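Local coordinates for putative uncharacterized protein (Emericella nidulans, PDB 3PGB) that is a copper- and topaquinone-dependent amine oxidase that probably oxidises primary amines to aldehydes with release of ammonia and hydrogen peroxide, at residues Leu91-Thr94 and Glu95-Gly98; Ser431-Lys434 and Asp435-Thr438; Leu630-Ser633 and Asn634-His637; Val672-Ser675 and Thr676-Gly680; Thr702-Leu705 and Pro706-Phe710. All coordinates share one frame; numbering follows the deposited sequence.

The five contacts are local turns that follow one another along the chain. Contact 1 lies in the loop between helix 73-84 and strand 102-110, and contact 2 is the tip of the hairpin of strands 426-434 and 437-451. Although far apart in sequence, these two touch: a probable hydrogen bond, T94 OG1 to E436 OE2 at 2.8 Å, joins the loop to the hairpin. Contacts 3 and 4, with centres about 16 Å apart, flank strand 646-650 in sequence and meet where H637 packs on D673. Contact 5 follows strand 686-698, beside the copper, with its centre about 38 Å from that of contact 4, which holds a calcium site. Contacts 3 and 5 both meet the second subunit.

Contact 1: residues Leu91-Thr94 and Glu95-Gly98; sequences LTTT and ENAG
With chi1 at 72°, T93 places OG1 between its own backbone N and carbonyl carbon, while N96, with chi1 -65°, swings its amide back beside its own backbone N; together these torsions bring the hydroxyl and the amide to the same flank of the turn. The N-H of N96 points at T93 OG1 over 3.4 Å, a straight bond (160° at hydrogen) but a weak one because of its length. The amide ND2 also lies 3.1 Å from T93 OG1, yet its angle is too poor for a hydrogen bond. Its partner is instead a water, which accepts from N96 ND2 at 2.7 Å and from T93 N at 3.1 Å, pinning the amide to the backbone three residues earlier. The chain reverses here in a type I beta turn over T94-A97, as the helical backbone angles of E95 and N96 indicate. The closing bond, A97 N to T94 O at 3.1 Å, is bent and weak. The turn belongs to the surface loop between helix 73-84 and strand 102-110. On its apolar side, T92 turns CG2 onto CB of N96 at 3.7 Å, the two side chains meeting at about a right angle. T92 OG1 makes a weak bond to the O6 of a glycan sugar, whereas T94 OG1 is hydrogen-bonded to E436 OE2.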
loop_
_atom_site.group_PDB
_atom_site.type_symbol
_atom_site.label_atom_id
_atom_site.label_comp_id
_atom_site.label_asym_id
_atom_site.label_seq_id
_atom_site.Cartn_x
_atom_site.Cartn_y
_atom_site.Cartn_z
ATOM N N LEU A 91 -1.656 -18.078 47.828
ATOM C CA LEU A 91 -2.400 -17.238 46.898
ATOM C C LEU A 91 -3.778 -16.878 47.445
ATOM O O LEU A 91 -4.406 -17.681 48.136
ATOM C CB LEU A 91 -2.557 -17.952 45.555
ATOM C CG LEU A 91 -1.265 -18.318 44.821
ATOM C CD1 LEU A 91 -1.553 -19.295 43.707
ATOM C CD2 LEU A 91 -0.563 -17.071 44.283
ATOM N N THR A 92 -4.233 -15.666 47.130
ATOM C CA THR A 92 -5.582 -15.205 47.453
ATOM C C THR A 92 -6.358 -14.956 46.152
ATOM O O THR A 92 -5.780 -14.503 45.162
ATOM C CB THR A 92 -5.541 -13.892 48.259
ATOM O OG1 THR A 92 -4.876 -14.113 49.506
ATOM C CG2 THR A 92 -6.949 -13.357 48.524
ATOM N N THR A 93 -7.660 -15.247 46.160
ATOM C CA THR A 93 -8.509 -14.992 44.998
ATOM C C THR A 93 -8.669 -13.487 44.813
ATOM O O THR A 93 -8.577 -12.715 45.774
ATOM C CB THR A 93 -9.920 -15.627 45.134
ATOM O OG1 THR A 93 -10.690 -14.909 46.111
ATOM C CG2 THR A 93 -9.829 -17.102 45.525
ATOM N N THR A 94 -8.916 -13.084 43.570
ATOM C CA THR A 94 -9.102 -11.678 43.213
ATOM C C THR A 94 -10.228 -11.008 44.000
ATOM O O THR A 94 -10.082 -9.871 44.442
ATOM C CB THR A 94 -9.397 -11.536 41.708
ATOM O OG1 THR A 94 -8.361 -12.185 40.958
ATOM C CG2 THR A 94 -9.480 -10.064 41.308
ATOM N N GLU A 95 -11.337 -11.722 44.174
ATOM C CA GLU A 95 -12.506 -11.203 44.898
ATOM C C GLU A 95 -12.150 -10.847 46.345
ATOM O O GLU A 95 -12.591 -9.821 46.867
ATOM C CB GLU A 95 -13.645 -12.235 44.872
ATOM C CG GLU A 95 -15.045 -11.671 45.129
ATOM C CD GLU A 95 -16.119 -12.763 45.167
ATOM O OE1 GLU A 95 -16.093 -13.594 46.103
ATOM O OE2 GLU A 95 -16.986 -12.785 44.262
ATOM N N ASN A 96 -11.350 -11.704 46.979
ATOM C CA ASN A 96 -10.856 -11.466 48.336
ATOM C C ASN A 96 -9.609 -10.582 48.395
ATOM O O ASN A 96 -9.272 -10.069 49.458
ATOM C CB ASN A 96 -10.540 -12.799 49.023
ATOM C CG ASN A 96 -11.772 -13.657 49.232
ATOM O OD1 ASN A 96 -12.844 -13.150 49.557
ATOM N ND2 ASN A 96 -11.621 -14.966 49.062
ATOM N N ALA A 97 -8.928 -10.407 47.264
ATOM C CA ALA A 97 -7.628 -9.728 47.241
ATOM C C ALA A 97 -7.744 -8.210 47.258
ATOM O O ALA A 97 -8.720 -7.643 46.774
ATOM C CB ALA A 97 -6.816 -10.172 46.026
ATOM N N GLY A 98 -6.734 -7.566 47.833
ATOM C CA GLY A 98 -6.578 -6.117 47.776
ATOM C C GLY A 98 -5.230 -5.821 47.148
ATOM O O GLY A 98 -4.877 -6.413 46.120
HETATM O O HOH W 1 -9.098 -15.982 48.781
#

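Contact 2: residues Ser431-Lys434 and Asp435-Thr438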
loop_
_atom_site.group_PDB
_atom_site.type_symbol
_atom_site.label_atom_id
_atom_site.label_comp_id
_atom_site.label_asym_id
_atom_site.label_seq_id
_atom_site.Cartn_x
_atom_site.Cartn_y
_atom_site.Cartn_z
ATOM N N SER A 431 -10.731 -16.500 23.708
ATOM C CA SER A 431 -10.913 -16.280 25.141
ATOM C C SER A 431 -9.608 -15.882 25.803
ATOM O O SER A 431 -8.530 -16.016 25.218
ATOM C CB SER A 431 -11.476 -17.531 25.817
ATOM O OG SER A 431 -10.654 -18.649 25.564
ATOM N N PHE A 432 -9.723 -15.371 27.024
ATOM C CA PHE A 432 -8.552 -15.106 27.849
ATOM C C PHE A 432 -8.865 -15.296 29.331
ATOM O O PHE A 432 -10.018 -15.190 29.759
ATOM C CB PHE A 432 -8.018 -13.700 27.589
ATOM C CG PHE A 432 -8.862 -12.608 28.177
ATOM C CD1 PHE A 432 -8.458 -11.946 29.321
ATOM C CD2 PHE A 432 -10.057 -12.238 27.578
ATOM C CE1 PHE A 432 -9.232 -10.934 29.861
ATOM C CE2 PHE A 432 -10.834 -11.224 28.110
ATOM C CZ PHE A 432 -10.422 -10.575 29.255
ATOM N N TYR A 433 -7.823 -15.581 30.100
ATOM C CA TYR A 433 -7.960 -15.790 31.528
ATOM C C TYR A 433 -7.685 -14.489 32.244
ATOM O O TYR A 433 -6.692 -13.829 31.956
ATOM C CB TYR A 433 -6.977 -16.863 32.013
ATOM C CG TYR A 433 -6.926 -17.008 33.519
ATOM C CD1 TYR A 433 -7.687 -17.969 34.169
ATOM C CD2 TYR A 433 -6.121 -16.179 34.294
ATOM C CE1 TYR A 433 -7.644 -18.108 35.552
ATOM C CE2 TYR A 433 -6.077 -16.307 35.675
ATOM C CZ TYR A 433 -6.842 -17.275 36.297
ATOM O OH TYR A 433 -6.800 -17.406 37.664
ATOM N N LYS A 434 -8.569 -14.112 33.161
ATOM C CA LYS A 434 -8.246 -13.102 34.166
ATOM C C LYS A 434 -9.156 -13.239 35.386
ATOM O O LYS A 434 -10.326 -13.586 35.260
ATOM C CB LYS A 434 -8.299 -11.677 33.585
ATOM C CG LYS A 434 -9.647 -10.943 33.670
ATOM C CD LYS A 434 -9.454 -9.451 33.366
ATOM C CE LYS A 434 -10.773 -8.679 33.268
ATOM N NZ LYS A 434 -10.946 -7.693 34.383
ATOM N N ASP A 435 -8.599 -12.975 36.563
ATOM C CA ASP A 435 -9.367 -12.936 37.805
ATOM C C ASP A 435 -10.118 -14.244 38.065
ATOM O O ASP A 435 -11.305 -14.234 38.367
ATOM C CB ASP A 435 -10.329 -11.739 37.794
ATOM C CG ASP A 435 -9.628 -10.426 37.458
ATOM O OD1 ASP A 435 -8.458 -10.256 37.848
ATOM O OD2 ASP A 435 -10.247 -9.562 36.802
ATOM N N GLU A 436 -9.405 -15.360 37.945
ATOM C CA GLU A 436 -9.981 -16.703 38.105
ATOM C C GLU A 436 -11.231 -16.911 37.245
ATOM O O GLU A 436 -12.175 -17.597 37.654
ATOM C CB GLU A 436 -10.288 -16.996 39.581
ATOM C CG GLU A 436 -9.079 -16.880 40.504
ATOM C CD GLU A 436 -8.948 -15.509 41.130
ATOM O OE1 GLU A 436 -9.944 -15.035 41.722
ATOM O OE2 GLU A 436 -7.854 -14.904 41.043
ATOM N N GLU A 437 -11.225 -16.316 36.056
ATOM C CA GLU A 437 -12.363 -16.357 35.143
ATOM C C GLU A 437 -11.869 -16.583 33.721
ATOM O O GLU A 437 -10.783 -16.129 33.362
ATOM C CB GLU A 437 -13.133 -15.034 35.185
ATOM C CG GLU A 437 -13.755 -14.660 36.535
ATOM C CD GLU A 437 -14.181 -13.191 36.606
ATOM O OE1 GLU A 437 -13.594 -12.346 35.893
ATOM O OE2 GLU A 437 -15.111 -12.877 37.379
ATOM N N THR A 438 -12.659 -17.284 32.914
ATOM C CA THR A 438 -12.414 -17.336 31.483
ATOM C C THR A 438 -13.411 -16.421 30.813
ATOM O O THR A 438 -14.622 -16.601 30.937
ATOM C CB THR A 438 -12.541 -18.739 30.922
ATOM O OG1 THR A 438 -11.572 -19.576 31.563
ATOM C CG2 THR A 438 -12.292 -18.760 29.411
HETATM O O HOH W 2 -6.558 -14.985 38.725
#
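The phenol ring of Y433 leans back along the chain reversal, met on slanting lines by E437 O, E436 N and D435 N, while the ring of F432, the preceding residue, meets the imidazoles of H439 and H441. Y433 has CG anti to its backbone N (chi1 172°), which carries the ring toward the turn and sets OH 3.3 Å from E436 CA. A water fastens this end: it accepts from Y433 OH at 2.7 Å and from E436 N, and donates to E436 OE2 at 2.7 Å. That carboxylate oxygen also bonds to the hydroxyl of T94, so OE2 is held by both the water and T94. K434 and D435 run side by side, and their ends form a salt bridge in which K434 NZ meets D435 OD2 at 3.1 Å, almost in line with the carboxylate C-O bond. Between the backbones, K434 N donates to E437 O over 3.0 Å (153° at hydrogen) in the carbonyl plane, whereas the return bond from E437 N to K434 O is weak. Farther from the turn, S431 CB packs on T438 CG2 at 3.9 Å. Y433 and T438 form an antiparallel non-hydrogen-bonded pair (CA-CA 4.7 Å), and D435 and E436 have left-handed helical backbone angles: a type I' turn with this two-residue loop joins strands 426-434 and 437-451 in a beta hairpin.

Contact 3: residues Leu630-Ser633 and Asn634-His637. With NAG (2-acetamido-2-deoxy-beta-D-glucopyranose), chain I.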
loop_
_atom_site.group_PDB
_atom_site.type_symbol
_atom_site.label_atom_id
_atom_site.label_comp_id
_atom_site.label_asym_id
_atom_site.label_seq_id
_atom_site.Cartn_x
_atom_site.Cartn_y
_atom_site.Cartn_z
ATOM N N LEU A 630 16.392 7.994 19.086
ATOM C CA LEU A 630 17.638 7.257 19.243
ATOM C C LEU A 630 17.981 7.197 20.728
ATOM O O LEU A 630 17.915 8.209 21.421
ATOM C CB LEU A 630 18.761 7.960 18.482
ATOM C CG LEU A 630 18.575 8.164 16.976
ATOM C CD1 LEU A 630 19.706 9.043 16.436
ATOM C CD2 LEU A 630 18.518 6.825 16.242
ATOM N N ASN A 631 18.333 6.011 21.216
ATOM C CA ASN A 631 18.631 5.809 22.636
ATOM C C ASN A 631 17.567 6.425 23.561
ATOM O O ASN A 631 17.891 7.158 24.495
ATOM C CB ASN A 631 20.018 6.376 22.964
ATOM C CG ASN A 631 20.502 5.983 24.353
ATOM O OD1 ASN A 631 19.981 5.045 24.966
ATOM N ND2 ASN A 631 21.508 6.703 24.855
ATOM N N SER A 632 16.300 6.118 23.294
ATOM C CA SER A 632 15.183 6.687 24.048
ATOM C C SER A 632 15.415 6.680 25.561
ATOM O O SER A 632 15.793 5.661 26.134
ATOM C CB SER A 632 13.890 5.934 23.729
ATOM O OG SER A 632 12.872 6.250 24.661
ATOM N N SER A 633 15.191 7.828 26.190
ATOM C CA SER A 633 15.230 7.938 27.645
ATOM C C SER A 633 14.022 7.247 28.284
ATOM O O SER A 633 14.109 6.767 29.412
ATOM C CB SER A 633 15.276 9.412 28.075
ATOM O OG SER A 633 16.469 10.048 27.638
ATOM N N ASN A 634 12.900 7.197 27.569
ATOM C CA ASN A 634 11.709 6.509 28.066
ATOM C C ASN A 634 11.889 4.995 28.143
ATOM O O ASN A 634 11.455 4.347 29.104
ATOM C CB ASN A 634 10.507 6.779 27.161
ATOM C CG ASN A 634 10.027 8.203 27.221
ATOM O OD1 ASN A 634 10.482 8.999 28.044
ATOM N ND2 ASN A 634 9.092 8.535 26.341
ATOM N N LEU A 635 12.512 4.439 27.108
ATOM C CA LEU A 635 12.562 2.996 26.924
ATOM C C LEU A 635 13.763 2.362 27.590
ATOM O O LEU A 635 13.654 1.286 28.169
ATOM C CB LEU A 635 12.580 2.653 25.432
ATOM C CG LEU A 635 11.263 2.808 24.681
ATOM C CD1 LEU A 635 11.443 2.363 23.243
ATOM C CD2 LEU A 635 10.168 2.008 25.361
ATOM N N VAL A 636 14.910 3.025 27.489
ATOM C CA VAL A 636 16.178 2.452 27.924
ATOM C C VAL A 636 16.377 1.115 27.187
ATOM O O VAL A 636 16.530 1.123 25.969
ATOM C CB VAL A 636 16.259 2.362 29.467
ATOM C CG1 VAL A 636 17.646 1.927 29.919
ATOM C CG2 VAL A 636 15.917 3.711 30.076
ATOM N N HIS A 637 16.341 -0.020 27.882
ATOM C CA HIS A 637 16.571 -1.314 27.221
ATOM C C HIS A 637 15.272 -2.077 26.885
ATOM O O HIS A 637 15.336 -3.220 26.424
ATOM C CB HIS A 637 17.482 -2.201 28.084
ATOM C CG HIS A 637 18.839 -1.617 28.334
ATOM N ND1 HIS A 637 19.713 -1.298 27.316
ATOM C CD2 HIS A 637 19.485 -1.323 29.488
ATOM C CE1 HIS A 637 20.831 -0.817 27.830
ATOM N NE2 HIS A 637 20.720 -0.823 29.147
HETATM C C1 NAG I . 22.065 6.458 26.166
HETATM C C2 NAG I . 23.530 6.039 26.023
HETATM C C3 NAG I . 24.214 5.923 27.385
HETATM C C4 NAG I . 23.915 7.140 28.264
HETATM C C5 NAG I . 22.416 7.459 28.284
HETATM C C6 NAG I . 22.096 8.721 29.093
HETATM C C7 NAG I . 24.115 4.656 24.069
HETATM C C8 NAG I . 24.119 3.268 23.488
HETATM N N2 NAG I . 23.614 4.770 25.305
HETATM O O3 NAG I . 25.610 5.783 27.205
HETATM O O4 NAG I . 24.388 6.916 29.576
HETATM O O5 NAG I . 21.959 7.628 26.954
HETATM O O6 NAG I . 21.564 9.733 28.259
HETATM O O7 NAG I . 24.561 5.600 23.410
#
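The hydroxyl oxygen S632 OG has two partners: it accepts the N-H of L635 at 3.1 Å (150° at hydrogen) and is hydrogen-bonded to NE2 of H388 on strand 374-389. Together with the backbone bond from V636 N to S632 O, also 3.1 Å, this defines an ST motif, in which one serine takes the N-H three residues on with its side chain and the N-H four residues on with its carbonyl. The geometry follows from the torsions. S632 holds OG anti to its backbone N (chi1 166°), on the side of its carbonyl, and S633, N634 and L635 all have right-handed helical backbone angles, so their chain curls under the hydroxyl. In the carbonyl bond the donor is tilted 35° from the carbonyl plane. The positive phi of V636 then ends the curl.

CB of L635 comes within 3.7 Å of S632 OG, and its side chain packs on L386 and A400. N634 bonds through its ND2 to S397 O; this side chain lies about 9 Å from that of H532, a copper ligand. The outer side of the turn belongs to the dimer interface, where S633 OG and N631 O both bond to N572 of the second subunit. N631 carries an N-linked sugar, its ND2 joined covalently to C1 of N-acetylglucosamine at 1.4 Å. Across the turn, V636 rests its CG2 against S633 O at 3.6 Å.

Contact 4: residues Val672-Ser675 and Thr676-Gly680. With CA (calcium ion), chain E.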
loop_
_atom_site.group_PDB
_atom_site.type_symbol
_atom_site.label_atom_id
_atom_site.label_comp_id
_atom_site.label_asym_id
_atom_site.label_seq_id
_atom_site.Cartn_x
_atom_site.Cartn_y
_atom_site.Cartn_z
ATOM N N VAL A 672 13.085 -9.639 28.766
ATOM C CA VAL A 672 13.620 -9.848 27.419
ATOM C C VAL A 672 14.241 -8.551 26.909
ATOM O O VAL A 672 13.546 -7.560 26.668
ATOM C CB VAL A 672 12.550 -10.350 26.428
ATOM C CG1 VAL A 672 13.181 -10.637 25.068
ATOM C CG2 VAL A 672 11.875 -11.596 26.967
ATOM N N ASP A 673 15.560 -8.574 26.777
ATOM C CA ASP A 673 16.323 -7.507 26.177
ATOM C C ASP A 673 16.712 -8.003 24.785
ATOM O O ASP A 673 17.650 -8.798 24.625
ATOM C CB ASP A 673 17.548 -7.222 27.043
ATOM C CG ASP A 673 18.419 -6.108 26.499
ATOM O OD1 ASP A 673 18.483 -5.944 25.260
ATOM O OD2 ASP A 673 19.067 -5.418 27.326
ATOM N N PHE A 674 15.965 -7.541 23.782
ATOM C CA PHE A 674 16.146 -7.984 22.397
ATOM C C PHE A 674 17.594 -7.821 21.913
ATOM O O PHE A 674 18.080 -8.659 21.154
ATOM C CB PHE A 674 15.167 -7.248 21.466
ATOM C CG PHE A 674 15.119 -7.802 20.068
ATOM C CD1 PHE A 674 14.549 -9.044 19.820
ATOM C CD2 PHE A 674 15.637 -7.086 18.997
ATOM C CE1 PHE A 674 14.502 -9.561 18.533
ATOM C CE2 PHE A 674 15.588 -7.602 17.705
ATOM C CZ PHE A 674 15.025 -8.836 17.477
ATOM N N SER A 675 18.286 -6.772 22.361
ATOM C CA SER A 675 19.702 -6.556 21.979
ATOM C C SER A 675 20.592 -7.779 22.164
ATOM O O SER A 675 21.504 -8.008 21.369
ATOM C CB SER A 675 20.328 -5.401 22.768
ATOM O OG SER A 675 19.962 -4.167 22.194
ATOM N N THR A 676 20.317 -8.547 23.217
ATOM C CA THR A 676 21.159 -9.670 23.620
ATOM C C THR A 676 21.004 -10.885 22.701
ATOM O O THR A 676 21.766 -11.837 22.805
ATOM C CB THR A 676 20.861 -10.088 25.089
ATOM O OG1 THR A 676 19.559 -10.676 25.174
ATOM C CG2 THR A 676 20.928 -8.874 26.032
ATOM N N PHE A 677 20.022 -10.845 21.800
ATOM C CA PHE A 677 19.855 -11.888 20.778
ATOM C C PHE A 677 21.024 -11.898 19.796
ATOM O O PHE A 677 21.277 -12.915 19.150
ATOM C CB PHE A 677 18.565 -11.672 19.970
ATOM C CG PHE A 677 17.290 -12.048 20.690
ATOM C CD1 PHE A 677 17.201 -12.059 22.088
ATOM C CD2 PHE A 677 16.149 -12.353 19.947
ATOM C CE1 PHE A 677 16.005 -12.391 22.722
ATOM C CE2 PHE A 677 14.955 -12.683 20.568
ATOM C CZ PHE A 677 14.881 -12.703 21.964
ATOM N N PHE A 678 21.712 -10.762 19.675
ATOM C CA PHE A 678 22.766 -10.581 18.674
ATOM C C PHE A 678 24.151 -10.808 19.279
ATOM O O PHE A 678 24.749 -9.905 19.879
ATOM C CB PHE A 678 22.635 -9.197 18.029
ATOM C CG PHE A 678 21.299 -8.979 17.387
ATOM C CD1 PHE A 678 21.097 -9.288 16.044
ATOM C CD2 PHE A 678 20.222 -8.536 18.141
ATOM C CE1 PHE A 678 19.846 -9.126 15.459
ATOM C CE2 PHE A 678 18.977 -8.372 17.566
ATOM C CZ PHE A 678 18.785 -8.666 16.219
ATOM N N ASN A 679 24.627 -12.044 19.117
ATOM C CA ASN A 679 25.909 -12.503 19.646
ATOM C C ASN A 679 26.690 -13.249 18.565
ATOM O O ASN A 679 27.211 -14.342 18.794
ATOM C CB ASN A 679 25.694 -13.397 20.883
ATOM C CG ASN A 679 24.851 -14.627 20.582
ATOM O OD1 ASN A 679 24.050 -14.628 19.644
ATOM N ND2 ASN A 679 25.026 -15.679 21.377
ATOM N N GLY A 680 26.737 -12.652 17.376
ATOM C CA GLY A 680 27.626 -13.101 16.298
ATOM C C GLY A 680 27.418 -14.494 15.727
ATOM O O GLY A 680 28.323 -15.034 15.094
HETATM CA CA CA E . 21.982 -15.042 18.615
HETATM O O HOH W 3 21.415 -15.645 20.833
HETATM O O HOH W 4 19.655 -15.703 18.352
#
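A calcium site is built at the end of this short turn, which carries the clustered rings of F674, F677 and F678. F677 gives its backbone O to the calcium at 2.3 Å, and N679, E584, E681 and two waters also bind the metal. Just before it, D673 O takes two donors from one residue: T676 N at 3.0 Å, from well above the carbonyl plane, and T676 OG1 at 2.7 Å, nearly along the C=O axis. The threonine reaches it because OG1 sits between its own backbone N and carbonyl carbon (chi1 69°), facing back down the chain.

The same spacing of three residues recurs in the bonds from F677 N to F674 O at 3.0 Å and from F678 N to S675 O at 3.2 Å, the pattern of a short 3-10 segment, 674-677. At its start D673 OD1 accepts a weak bond from S675 N. The three phenylalanines form an aromatic cluster. F674 and F677 meet obliquely, centroids 4.9 Å apart and planes at 49°, with F674 CD1 over one face of the F677 ring near its rim. F678 instead turns an edge toward the face of F674 in an offset edge-to-face pair, centroids 5.4 Å apart and planes at 76°. Beyond the turn, W691 meets F674 edge-to-face, and R588 makes a cation-pi contact with F678. V672 adds an apolar contact, CG1 lying 4.1 Å from F677 CE1.

Contact 5: residues Thr702-Leu705 and Pro706-Phe710; sequences TGDL and PNTVF
D704 and T708 close the tight part of this contact, their side chains side by side and pointing the same way, while the cis-proline turn, where P706 is partly exposed, lacks a hydrogen bond between D704 O and N707 N. The turn spans D704-N707 with a cis L705-P706 peptide, and its backbone angles are close to those of a type VIa2 turn. Here D704 O lies 3.2 Å from N707 N, but the angle is too poor for a hydrogen bond.

The tight part is polar. T708 OG1 donates to D704 OD1 over 2.8 Å, reaching the anti side of the carboxylate, 19° out of its plane. With chi1 -61°, T708 keeps OG1 beside its backbone N and leaves CG2 also near the acid, 3.4 Å from D704 OD1. The same oxygen bonds to NE2 of H698, a copper ligand, so D704 acts as a second-shell residue holding that imidazole, and OD2 is held by H701 N. The side chain of T708 itself lies about 5 Å from the copper. L705 and F710 make backbone hydrogen bonds to the second subunit. A water completes the grip on the aspartate: it donates to D704 OD1 at 2.6 Å and accepts from V709 N at 3.1 Å.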
loop_
_atom_site.group_PDB
_atom_site.type_symbol
_atom_site.label_atom_id
_atom_site.label_comp_id
_atom_site.label_asym_id
_atom_site.label_seq_id
_atom_site.Cartn_x
_atom_site.Cartn_y
_atom_site.Cartn_z
ATOM N N THR A 702 -6.232 17.881 12.384
ATOM C CA THR A 702 -7.644 18.096 12.689
ATOM C C THR A 702 -8.535 16.956 12.195
ATOM O O THR A 702 -9.591 16.694 12.768
ATOM C CB THR A 702 -8.154 19.424 12.085
ATOM O OG1 THR A 702 -7.864 19.456 10.675
ATOM C CG2 THR A 702 -7.505 20.618 12.780
ATOM N N GLY A 703 -8.104 16.281 11.134
ATOM C CA GLY A 703 -8.813 15.122 10.604
ATOM C C GLY A 703 -8.707 13.873 11.465
ATOM O O GLY A 703 -9.324 12.853 11.165
ATOM N N ASP A 704 -7.909 13.933 12.523
ATOM C CA ASP A 704 -7.902 12.872 13.524
ATOM C C ASP A 704 -8.972 13.095 14.601
ATOM O O ASP A 704 -9.084 12.300 15.528
ATOM C CB ASP A 704 -6.508 12.742 14.140
ATOM C CG ASP A 704 -5.501 12.183 13.154
ATOM O OD1 ASP A 704 -5.447 10.946 13.026
ATOM O OD2 ASP A 704 -4.780 12.966 12.506
ATOM N N LEU A 705 -9.754 14.168 14.467
ATOM C CA LEU A 705 -10.886 14.432 15.349
ATOM C C LEU A 705 -12.186 14.057 14.641
ATOM O O LEU A 705 -12.414 14.483 13.509
ATOM C CB LEU A 705 -10.942 15.912 15.719
ATOM C CG LEU A 705 -9.708 16.508 16.389
ATOM C CD1 LEU A 705 -9.922 18.000 16.596
ATOM C CD2 LEU A 705 -9.412 15.811 17.703
ATOM N N PRO A 706 -13.050 13.264 15.295
ATOM C CA PRO A 706 -12.945 12.672 16.634
ATOM C C PRO A 706 -11.994 11.467 16.711
ATOM O O PRO A 706 -11.403 11.211 17.766
ATOM C CB PRO A 706 -14.379 12.231 16.920
ATOM C CG PRO A 706 -14.912 11.886 15.545
ATOM C CD PRO A 706 -14.330 12.922 14.645
ATOM N N ASN A 707 -11.859 10.735 15.609
ATOM C CA ASN A 707 -11.014 9.544 15.573
ATOM C C ASN A 707 -10.080 9.530 14.390
ATOM O O ASN A 707 -10.370 10.116 13.349
ATOM C CB ASN A 707 -11.875 8.282 15.497
ATOM C CG ASN A 707 -12.433 7.870 16.835
ATOM O OD1 ASN A 707 -12.189 8.517 17.862
ATOM N ND2 ASN A 707 -13.185 6.775 16.836
ATOM N N THR A 708 -8.966 8.831 14.555
ATOM C CA THR A 708 -8.063 8.554 13.453
ATOM C C THR A 708 -8.771 7.589 12.514
ATOM O O THR A 708 -9.627 6.822 12.948
ATOM C CB THR A 708 -6.740 7.956 13.967
ATOM O OG1 THR A 708 -6.116 8.907 14.829
ATOM C CG2 THR A 708 -5.783 7.611 12.825
ATOM N N VAL A 709 -8.428 7.646 11.235
ATOM C CA VAL A 709 -9.095 6.839 10.217
ATOM C C VAL A 709 -8.173 5.744 9.680
ATOM O O VAL A 709 -6.961 5.953 9.530
ATOM C CB VAL A 709 -9.606 7.720 9.049
ATOM C CG1 VAL A 709 -10.557 8.779 9.575
ATOM C CG2 VAL A 709 -8.447 8.365 8.299
ATOM N N PHE A 710 -8.761 4.586 9.383
ATOM C CA PHE A 710 -8.010 3.423 8.908
ATOM C C PHE A 710 -7.413 3.595 7.509
ATOM O O PHE A 710 -6.467 2.895 7.151
ATOM C CB PHE A 710 -8.911 2.180 8.884
ATOM C CG PHE A 710 -9.184 1.577 10.241
ATOM C CD1 PHE A 710 -8.142 1.219 11.085
ATOM C CD2 PHE A 710 -10.490 1.315 10.647
ATOM C CE1 PHE A 710 -8.391 0.648 12.325
ATOM C CE2 PHE A 710 -10.751 0.737 11.884
ATOM C CZ PHE A 710 -9.699 0.401 12.727
HETATM O O HOH W 5 -6.547 10.095 10.800
#